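Local coordinates for spindle assembly abnormal protein 6 homolog (Drosophila melanogaster, PDB 5AL7) that builds the central cartwheel scaffold that sets the ninefold symmetry of centrioles, seen here as its N-terminal head domain with the start of the coiled coil, at residues M32-G38 and E117-T122; Q71-I76 and T163-I168; K58-Q62 and F97-I101. The protein carries 1 engineered substitution. All blocks are in the same frame, centred on the assembly; numbering follows the deposited sequence.

Contact 1: residues M32-G38 and E117-T122; sequences MLVNFNG and ELHLTT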
loop_
_atom_site.group_PDB
_atom_site.type_symbol
_atom_site.label_atom_id
_atom_site.label_comp_id
_atom_site.label_asym_id
_atom_site.label_seq_id
_atom_site.Cartn_x
_atom_site.Cartn_y
_atom_site.Cartn_z
ATOM N N MET A 32 6.037 -18.543 -1.204
ATOM C CA MET A 32 6.563 -19.740 -1.837
ATOM C C MET A 32 8.018 -19.553 -2.226
ATOM O O MET A 32 8.376 -18.507 -2.745
ATOM C CB MET A 32 5.758 -20.052 -3.088
ATOM C CG MET A 32 4.495 -20.839 -2.867
ATOM S SD MET A 32 3.859 -21.289 -4.473
ATOM C CE MET A 32 5.275 -22.170 -5.093
ATOM N N LEU A 33 8.851 -20.565 -2.015
ATOM C CA LEU A 33 10.244 -20.495 -2.452
ATOM C C LEU A 33 10.272 -20.953 -3.912
ATOM O O LEU A 33 9.832 -22.052 -4.232
ATOM C CB LEU A 33 11.154 -21.346 -1.559
ATOM C CG LEU A 33 12.673 -21.188 -1.707
ATOM C CD1 LEU A 33 13.073 -19.767 -1.374
ATOM C CD2 LEU A 33 13.406 -22.135 -0.796
ATOM N N VAL A 34 10.701 -20.067 -4.799
ATOM C CA VAL A 34 10.659 -20.298 -6.238
ATOM C C VAL A 34 12.067 -20.362 -6.821
ATOM O O VAL A 34 12.969 -19.629 -6.402
ATOM C CB VAL A 34 9.835 -19.192 -6.944
ATOM C CG1 VAL A 34 9.867 -19.328 -8.456
ATOM C CG2 VAL A 34 8.410 -19.201 -6.431
ATOM N N ASN A 35 12.254 -21.267 -7.769
ATOM C CA ASN A 35 13.517 -21.377 -8.471
ATOM C C ASN A 35 13.594 -20.467 -9.680
ATOM O O ASN A 35 12.748 -20.525 -10.546
ATOM C CB ASN A 35 13.738 -22.831 -8.909
ATOM C CG ASN A 35 14.208 -23.698 -7.779
ATOM O OD1 ASN A 35 15.401 -23.765 -7.494
ATOM N ND2 ASN A 35 13.266 -24.337 -7.090
ATOM N N PHE A 36 14.674 -19.706 -9.782
ATOM C CA PHE A 36 14.896 -18.802 -10.902
ATOM C C PHE A 36 15.966 -19.365 -11.835
ATOM O O PHE A 36 17.155 -19.396 -11.510
ATOM C CB PHE A 36 15.270 -17.414 -10.386
ATOM C CG PHE A 36 14.077 -16.574 -9.979
ATOM C CD1 PHE A 36 13.291 -16.927 -8.894
ATOM C CD2 PHE A 36 13.739 -15.439 -10.691
ATOM C CE1 PHE A 36 12.187 -16.166 -8.528
ATOM C CE2 PHE A 36 12.641 -14.670 -10.322
ATOM C CZ PHE A 36 11.861 -15.036 -9.243
ATOM N N ASN A 37 15.459 -19.896 -12.948
ATOM C CA ASN A 37 16.168 -20.405 -14.133
ATOM C C ASN A 37 16.880 -21.767 -14.083
ATOM O O ASN A 37 17.086 -22.349 -13.021
ATOM C CB ASN A 37 17.136 -19.365 -14.632
ATOM C CG ASN A 37 16.585 -18.647 -15.825
ATOM O OD1 ASN A 37 16.631 -19.164 -16.942
ATOM N ND2 ASN A 37 16.039 -17.460 -15.603
ATOM N N GLY A 38 17.237 -22.255 -15.274
ATOM C CA GLY A 38 17.614 -23.646 -15.507
ATOM C C GLY A 38 18.873 -24.217 -14.883
ATOM O O GLY A 38 18.788 -25.041 -13.969
ATOM N N GLU A 117 8.153 -28.505 -6.996
ATOM C CA GLU A 117 8.957 -27.298 -7.017
ATOM C C GLU A 117 8.465 -26.363 -8.109
ATOM O O GLU A 117 8.206 -26.793 -9.223
ATOM C CB GLU A 117 10.424 -27.635 -7.253
ATOM C CG GLU A 117 11.123 -28.200 -6.048
ATOM C CD GLU A 117 12.620 -28.066 -6.155
ATOM O OE1 GLU A 117 13.105 -27.810 -7.283
ATOM O OE2 GLU A 117 13.310 -28.218 -5.121
ATOM N N LEU A 118 8.346 -25.081 -7.795
ATOM C CA LEU A 118 7.936 -24.101 -8.789
ATOM C C LEU A 118 9.166 -23.429 -9.391
ATOM O O LEU A 118 9.979 -22.838 -8.674
ATOM C CB LEU A 118 7.018 -23.061 -8.163
ATOM C CG LEU A 118 6.239 -22.178 -9.124
ATOM C CD1 LEU A 118 5.070 -22.937 -9.713
ATOM C CD2 LEU A 118 5.766 -20.950 -8.382
ATOM N N HIS A 119 9.320 -23.570 -10.702
ATOM C CA HIS A 119 10.435 -22.977 -11.432
ATOM C C HIS A 119 9.969 -21.831 -12.325
ATOM O O HIS A 119 8.858 -21.825 -12.837
ATOM C CB HIS A 119 11.145 -24.016 -12.297
ATOM C CG HIS A 119 11.978 -24.990 -11.527
ATOM N ND1 HIS A 119 13.351 -25.039 -11.633
ATOM C CD2 HIS A 119 11.631 -25.975 -10.662
ATOM C CE1 HIS A 119 13.816 -26.002 -10.856
ATOM N NE2 HIS A 119 12.794 -26.591 -10.262
ATOM N N LEU A 120 10.857 -20.875 -12.518
ATOM C CA LEU A 120 10.675 -19.765 -13.419
ATOM C C LEU A 120 11.853 -19.742 -14.384
ATOM O O LEU A 120 12.920 -19.236 -14.062
ATOM C CB LEU A 120 10.554 -18.465 -12.640
ATOM C CG LEU A 120 10.007 -17.309 -13.472
ATOM C CD1 LEU A 120 8.586 -17.560 -13.831
ATOM C CD2 LEU A 120 10.135 -16.012 -12.694
ATOM N N THR A 121 11.675 -20.386 -15.529
ATOM C CA THR A 121 12.757 -20.562 -16.488
ATOM C C THR A 121 12.763 -19.530 -17.610
ATOM O O THR A 121 11.742 -19.249 -18.206
ATOM C CB THR A 121 12.697 -21.964 -17.119
ATOM O OG1 THR A 121 12.416 -22.921 -16.094
ATOM C CG2 THR A 121 14.020 -22.321 -17.773
ATOM N N THR A 122 13.932 -19.006 -17.935
ATOM C CA THR A 122 14.020 -18.124 -19.073
ATOM C C THR A 122 13.877 -18.961 -20.322
ATOM O O THR A 122 14.497 -20.015 -20.453
ATOM C CB THR A 122 15.342 -17.347 -19.117
ATOM O OG1 THR A 122 15.384 -16.422 -18.024
ATOM C CG2 THR A 122 15.455 -16.578 -20.416
#
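The carbonyl oxygen of Asn35 is held from strand 117-122 by two groups: Leu120 N lies 2.8 Å from Asn35 O and donates almost straight down the carbonyl bond, while the CA-H of His119 adds a weaker contact. Asn35 N in turn donates to Leu118 O at 2.9 Å. One residue thus bonds to both neighbours of the residue it faces, the signature of parallel pairing. Asn37 N continues the series to Leu120 O, but from above the carbonyl plane.

On one face of the sheet, Asn35 CB sits 3.7 Å from the centroid of the His119 ring, a CH-pi contact, and the amide stacks on the imidazole with planes 15° apart. Both side chains turn CG beside their own backbone N (chi1 -78° and -73°), which lets them run side by side. His119 NE2 donates to Glu117 OE1 at 3.2 Å, tethering the ring. On the other face, Leu118 CD2 touches Met32 CE (3.5 Å) and Val34 CG2, and Leu120 CD2 meets Phe36 CE2 at 3.7 Å. Though poorly ordered, Asn37 exchanges bonds with Thr122: OD1 accepts from Thr122 N, above the carbonyl plane, and ND2 donates to Thr122 OG1.

The chemistry implies a division of labour: backbone bonds join the first and last strands of the sheet, one face buries hydrocarbon, and on the other the Glu117 carboxylate would probably favour the protonated imidazole of His119.

Contact 2: residues Q71-I76 and T163-I168; sequences QRRMYI and TVLFYI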
loop_
_atom_site.group_PDB
_atom_site.type_symbol
_atom_site.label_atom_id
_atom_site.label_comp_id
_atom_site.label_asym_id
_atom_site.label_seq_id
_atom_site.Cartn_x
_atom_site.Cartn_y
_atom_site.Cartn_z
ATOM N N GLN A 71 7.977 -6.197 -4.472
ATOM C CA GLN A 71 6.803 -6.687 -5.185
ATOM C C GLN A 71 6.620 -6.013 -6.535
ATOM O O GLN A 71 5.733 -6.383 -7.286
ATOM C CB GLN A 71 5.549 -6.522 -4.331
ATOM C CG GLN A 71 5.478 -7.511 -3.171
ATOM C CD GLN A 71 4.046 -7.820 -2.737
ATOM O OE1 GLN A 71 3.377 -8.692 -3.314
ATOM N NE2 GLN A 71 3.578 -7.127 -1.700
ATOM N N ARG A 72 7.474 -5.041 -6.846
ATOM C CA ARG A 72 7.511 -4.425 -8.169
ATOM C C ARG A 72 8.054 -5.405 -9.201
ATOM O O ARG A 72 7.864 -5.228 -10.405
ATOM C CB ARG A 72 8.377 -3.172 -8.151
ATOM C CG ARG A 72 7.807 -2.046 -7.316
ATOM C CD ARG A 72 8.701 -0.849 -7.399
ATOM N NE ARG A 72 9.976 -1.066 -6.730
ATOM C CZ ARG A 72 10.990 -0.217 -6.807
ATOM N NH1 ARG A 72 10.857 0.885 -7.534
ATOM N NH2 ARG A 72 12.129 -0.465 -6.169
ATOM N N ARG A 73 8.807 -6.395 -8.721
ATOM C CA ARG A 73 9.327 -7.470 -9.566
ATOM C C ARG A 73 8.235 -8.521 -9.791
ATOM O O ARG A 73 8.134 -9.496 -9.040
ATOM C CB ARG A 73 10.582 -8.101 -8.948
ATOM C CG ARG A 73 11.653 -7.099 -8.503
ATOM C CD ARG A 73 13.056 -7.683 -8.692
ATOM N NE ARG A 73 13.711 -7.182 -9.903
ATOM C CZ ARG A 73 14.645 -7.840 -10.591
ATOM N NH1 ARG A 73 15.036 -9.055 -10.215
ATOM N NH2 ARG A 73 15.177 -7.289 -11.678
ATOM N N MET A 74 7.401 -8.284 -10.801
ATOM C CA MET A 74 6.212 -9.090 -11.046
ATOM C C MET A 74 6.243 -9.883 -12.342
ATOM O O MET A 74 6.601 -9.365 -13.402
ATOM C CB MET A 74 4.978 -8.188 -11.027
ATOM C CG MET A 74 3.667 -8.908 -10.809
ATOM S SD MET A 74 2.348 -7.708 -10.642
ATOM C CE MET A 74 2.679 -7.090 -8.997
ATOM N N TYR A 75 5.815 -11.137 -12.246
ATOM C CA TYR A 75 5.772 -12.062 -13.380
ATOM C C TYR A 75 4.373 -12.617 -13.469
ATOM O O TYR A 75 3.819 -13.078 -12.467
ATOM C CB TYR A 75 6.800 -13.188 -13.218
ATOM C CG TYR A 75 8.168 -12.654 -12.901
ATOM C CD1 TYR A 75 9.028 -12.242 -13.911
ATOM C CD2 TYR A 75 8.582 -12.516 -11.589
ATOM C CE1 TYR A 75 10.297 -11.737 -13.614
ATOM C CE2 TYR A 75 9.842 -12.012 -11.286
ATOM C CZ TYR A 75 10.692 -11.626 -12.298
ATOM O OH TYR A 75 11.929 -11.114 -11.984
ATOM N N ILE A 76 3.766 -12.483 -14.641
ATOM C CA ILE A 76 2.358 -12.813 -14.789
ATOM C C ILE A 76 2.138 -13.877 -15.842
ATOM O O ILE A 76 2.701 -13.792 -16.933
ATOM C CB ILE A 76 1.529 -11.568 -15.157
ATOM C CG1 ILE A 76 1.647 -10.515 -14.058
ATOM C CG2 ILE A 76 0.080 -11.943 -15.400
ATOM C CD1 ILE A 76 0.818 -9.285 -14.300
ATOM N N THR A 163 0.567 -2.417 -15.574
ATOM C CA THR A 163 -0.088 -3.513 -14.872
ATOM C C THR A 163 0.420 -3.650 -13.444
ATOM O O THR A 163 -0.364 -3.814 -12.495
ATOM C CB THR A 163 0.148 -4.835 -15.595
ATOM O OG1 THR A 163 -0.059 -4.656 -17.003
ATOM C CG2 THR A 163 -0.766 -5.918 -15.041
ATOM N N VAL A 164 1.739 -3.570 -13.299
ATOM C CA VAL A 164 2.361 -3.652 -11.989
ATOM C C VAL A 164 1.837 -2.569 -11.068
ATOM O O VAL A 164 1.475 -2.831 -9.919
ATOM C CB VAL A 164 3.882 -3.521 -12.082
ATOM C CG1 VAL A 164 4.495 -3.568 -10.704
ATOM C CG2 VAL A 164 4.444 -4.637 -12.934
ATOM N N LEU A 165 1.772 -1.357 -11.607
ATOM C CA LEU A 165 1.304 -0.198 -10.866
ATOM C C LEU A 165 -0.140 -0.395 -10.450
ATOM O O LEU A 165 -0.526 -0.004 -9.349
ATOM C CB LEU A 165 1.487 1.062 -11.711
ATOM C CG LEU A 165 1.183 2.413 -11.071
ATOM C CD1 LEU A 165 1.858 2.465 -9.716
ATOM C CD2 LEU A 165 1.707 3.523 -11.973
ATOM N N PHE A 166 -0.917 -1.033 -11.326
ATOM C CA PHE A 166 -2.300 -1.374 -11.023
ATOM C C PHE A 166 -2.392 -2.299 -9.804
ATOM O O PHE A 166 -3.164 -2.048 -8.865
ATOM C CB PHE A 166 -2.964 -2.034 -12.230
ATOM C CG PHE A 166 -4.306 -2.647 -11.926
ATOM C CD1 PHE A 166 -5.444 -1.851 -11.863
ATOM C CD2 PHE A 166 -4.429 -4.012 -11.680
ATOM C CE1 PHE A 166 -6.677 -2.408 -11.573
ATOM C CE2 PHE A 166 -5.653 -4.572 -11.389
ATOM C CZ PHE A 166 -6.782 -3.771 -11.334
ATOM N N TYR A 167 -1.633 -3.390 -9.824
ATOM C CA TYR A 167 -1.717 -4.338 -8.715
ATOM C C TYR A 167 -1.123 -3.800 -7.401
ATOM O O TYR A 167 -1.670 -4.027 -6.320
ATOM C CB TYR A 167 -1.066 -5.659 -9.109
ATOM C CG TYR A 167 -1.902 -6.444 -10.090
ATOM C CD1 TYR A 167 -3.149 -6.954 -9.724
ATOM C CD2 TYR A 167 -1.448 -6.682 -11.379
ATOM C CE1 TYR A 167 -3.920 -7.667 -10.618
ATOM C CE2 TYR A 167 -2.211 -7.394 -12.277
ATOM C CZ TYR A 167 -3.446 -7.888 -11.893
ATOM O OH TYR A 167 -4.199 -8.598 -12.805
ATOM N N ILE A 168 -0.017 -3.080 -7.479
ATOM C CA ILE A 168 0.575 -2.543 -6.260
ATOM C C ILE A 168 -0.300 -1.418 -5.676
ATOM O O ILE A 168 -0.459 -1.317 -4.452
ATOM C CB ILE A 168 2.036 -2.066 -6.518
ATOM C CG1 ILE A 168 2.969 -3.273 -6.503
ATOM C CG2 ILE A 168 2.500 -1.094 -5.470
ATOM C CD1 ILE A 168 4.168 -3.099 -7.330
#
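Val164 and Ile168, one helical turn apart, press their methyl groups against the other segment, Ile168 on the corner at 71-73 and Val164 on that corner and on Met74, and this apolar packing accounts for most of the contact. Ile168 CD1 reaches into the corner, 3.7 Å from Arg72 CA, with Gln71 O and Arg72 CG also close to it. Val164 uses both branches: CG1, anti to its backbone N (chi1 178°), lies against the Arg72 backbone, and CG2 rests 4.1 Å from Met74 CB. Further along, Ile76 CD1 meets Thr163 CG2 at 3.8 Å and also touches Tyr167 CE2. The alternation of side chains along a strand turns both Met74 and Ile76 to the helix, whose axis crosses that of the strand at 105°.

A sulfur-aromatic contact forms a second class. The methionine chain runs extended as far as its sulfur, which carries Met74 SD to 4.0 Å from Tyr167 CD2, approaching the ring obliquely; the bend at chi3 (-74°) then turns Met74 CE to Tyr167 CB.

Polar links bypass the interface, since no hydrogen bond joins the two segments. Tyr167 OH accepts a bond from Met17 N, Gln71 OE1 is bound by Tyr51 and Thr66, and the Arg72 guanidinium pairs with Asp70. Arg72, Val164 and Ile168 also pack against Asn169, Leu165 and Ile168, respectively, of the second subunit.

With directional bonds spent on other partners, the coiled-coil helix meets the head domain through shape and hydrocarbon burial, and because the same helix packs on both the head and the second subunit, the head-stalk seam and the dimer interface adjoin.

Contact 3: residues K58-Q62 and F97-I101; sequences KELLQ and FSGFI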
loop_
_atom_site.group_PDB
_atom_site.type_symbol
_atom_site.label_atom_id
_atom_site.label_comp_id
_atom_site.label_asym_id
_atom_site.label_seq_id
_atom_site.Cartn_x
_atom_site.Cartn_y
_atom_site.Cartn_z
ATOM N N LYS A 58 -16.211 -16.179 -17.355
ATOM C CA LYS A 58 -15.475 -16.598 -18.543
ATOM C C LYS A 58 -14.225 -17.399 -18.185
ATOM O O LYS A 58 -13.697 -17.287 -17.085
ATOM C CB LYS A 58 -15.104 -15.381 -19.391
ATOM C CG LYS A 58 -14.147 -14.405 -18.729
ATOM C CD LYS A 58 -13.772 -13.308 -19.714
ATOM C CE LYS A 58 -12.904 -12.229 -19.083
ATOM N NZ LYS A 58 -12.520 -11.174 -20.073
ATOM N N GLU A 59 -13.775 -18.239 -19.104
ATOM C CA GLU A 59 -12.552 -19.006 -18.883
ATOM C C GLU A 59 -11.359 -18.081 -18.964
ATOM O O GLU A 59 -10.913 -17.703 -20.056
ATOM C CB GLU A 59 -12.419 -20.141 -19.896
ATOM C CG GLU A 59 -13.524 -21.156 -19.763
ATOM C CD GLU A 59 -13.469 -22.199 -20.832
ATOM O OE1 GLU A 59 -12.810 -21.948 -21.866
ATOM O OE2 GLU A 59 -14.128 -23.242 -20.661
ATOM N N LEU A 60 -10.889 -17.664 -17.797
ATOM C CA LEU A 60 -9.719 -16.810 -17.718
ATOM C C LEU A 60 -8.991 -17.016 -16.401
ATOM O O LEU A 60 -9.542 -16.780 -15.327
ATOM C CB LEU A 60 -10.111 -15.347 -17.888
ATOM C CG LEU A 60 -8.945 -14.364 -17.915
ATOM C CD1 LEU A 60 -7.999 -14.649 -19.077
ATOM C CD2 LEU A 60 -9.486 -12.962 -18.012
ATOM N N LEU A 61 -7.739 -17.434 -16.496
ATOM C CA LEU A 61 -6.934 -17.688 -15.312
ATOM C C LEU A 61 -5.695 -16.810 -15.278
ATOM O O LEU A 61 -4.995 -16.661 -16.285
ATOM C CB LEU A 61 -6.511 -19.150 -15.261
ATOM C CG LEU A 61 -5.460 -19.504 -14.210
ATOM C CD1 LEU A 61 -6.055 -19.534 -12.808
ATOM C CD2 LEU A 61 -4.809 -20.812 -14.558
ATOM N N GLN A 62 -5.418 -16.223 -14.122
ATOM C CA GLN A 62 -4.168 -15.495 -13.985
ATOM C C GLN A 62 -3.417 -15.897 -12.727
ATOM O O GLN A 62 -4.007 -16.021 -11.634
ATOM C CB GLN A 62 -4.392 -13.988 -13.983
ATOM C CG GLN A 62 -3.127 -13.228 -14.338
ATOM C CD GLN A 62 -3.231 -11.761 -14.058
ATOM O OE1 GLN A 62 -3.324 -11.352 -12.901
ATOM N NE2 GLN A 62 -3.198 -10.949 -15.104
ATOM N N PHE A 97 -11.135 -26.998 -19.021
ATOM C CA PHE A 97 -10.608 -25.787 -18.395
ATOM C C PHE A 97 -10.780 -25.830 -16.878
ATOM O O PHE A 97 -9.876 -25.441 -16.131
ATOM C CB PHE A 97 -11.274 -24.542 -18.974
ATOM C CG PHE A 97 -10.569 -23.272 -18.635
ATOM C CD1 PHE A 97 -9.521 -22.818 -19.422
ATOM C CD2 PHE A 97 -10.952 -22.519 -17.532
ATOM C CE1 PHE A 97 -8.849 -21.637 -19.105
ATOM C CE2 PHE A 97 -10.290 -21.336 -17.208
ATOM C CZ PHE A 97 -9.237 -20.894 -17.996
ATOM N N SER A 98 -11.927 -26.320 -16.424
ATOM C CA SER A 98 -12.184 -26.445 -14.995
ATOM C C SER A 98 -11.249 -27.468 -14.361
ATOM O O SER A 98 -10.668 -27.221 -13.297
ATOM C CB SER A 98 -13.631 -26.843 -14.749
ATOM O OG SER A 98 -14.507 -25.915 -15.364
ATOM N N GLY A 99 -11.086 -28.608 -15.028
ATOM C CA GLY A 99 -10.201 -29.646 -14.528
ATOM C C GLY A 99 -8.764 -29.168 -14.535
ATOM O O GLY A 99 -7.965 -29.531 -13.667
ATOM N N PHE A 100 -8.449 -28.314 -15.503
ATOM C CA PHE A 100 -7.138 -27.673 -15.566
ATOM C C PHE A 100 -6.923 -26.804 -14.341
ATOM O O PHE A 100 -5.895 -26.923 -13.682
ATOM C CB PHE A 100 -7.025 -26.842 -16.844
ATOM C CG PHE A 100 -5.793 -25.981 -16.925
ATOM C CD1 PHE A 100 -4.531 -26.542 -17.031
ATOM C CD2 PHE A 100 -5.907 -24.592 -16.946
ATOM C CE1 PHE A 100 -3.400 -25.732 -17.130
ATOM C CE2 PHE A 100 -4.782 -23.782 -17.045
ATOM C CZ PHE A 100 -3.527 -24.353 -17.138
ATOM N N ILE A 101 -7.915 -25.975 -14.009
ATOM C CA ILE A 101 -7.839 -25.126 -12.820
ATOM C C ILE A 101 -7.639 -25.989 -11.566
ATOM O O ILE A 101 -6.815 -25.666 -10.709
ATOM C CB ILE A 101 -9.113 -24.241 -12.640
ATOM C CG1 ILE A 101 -9.401 -23.355 -13.862
ATOM C CG2 ILE A 101 -8.978 -23.368 -11.412
ATOM C CD1 ILE A 101 -8.389 -22.286 -14.131
#
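This is helix-on-sheet packing within the head domain: the first turn of helix 97-113 lies alongside segment 58-62, the short axes of helix and strand running nearly the same way (18°) and 10.4 Å apart. No hydrogen bond crosses the contact, so ring and methyl packing carry it.

At the outer end, Glu59 covers the Phe97 ring. Glu59 CB stands over the middle of the face, 3.5 Å from the ring centroid, a well-centred CH-pi contact. The glutamate runs back over the ring toward its root, its carboxylate plane within 13° of the ring plane, and OE2 comes 3.6 Å from Phe97 CB. Ser81 OG, bonded to OE1, gives that polar end a partner. Phe97 owes its reach to CG standing anti to the backbone N (chi1 -166°), which carries CZ to within 3.6 Å of Leu60 N.

Deeper in, Leu61 meets Ile101 tip to tip, with Leu61 CD1 3.8 Å from Ile101 CD1, which also lies against Leu61 CB. Leu61 CD2 touches Phe100 CE2 at 3.9 Å. Phe84 joins both phenylalanines, edge-to-face with Phe97, and Ile26 backs Leu61 and Ile101.

With an alanine at Phe97, the aliphatic part of Glu59 would probably lose the surface it lies on, and a gap would open beside Leu60 N and Phe84.

The arrangement is that of a helix closing over a beta sheet in the SAS-6 N-terminal head, a domain that belongs to the XRCC4 N-terminal clan.

Overall arrangement
All three contacts meet on one mixed sheet. Contact 1 pairs its first and last strands, whereas contacts 2 and 3 lay helices against the neighbouring strands 70-80 and 60-67. Contact 2 is the link between the others: Tyr75 packs on contact 1, with its CG 3.9 Å from Leu120 CD2, and toward contact 3 Ile76 CG2 lies 3.4 Å from Gln62 NE2. Contacts 1 and 2 are 18 Å apart between centres; contacts 1 and 3 do not touch, their nearest atoms being about 11 Å apart. Contact 2 alone reaches the second subunit, tying the head to the dimerising coiled coil.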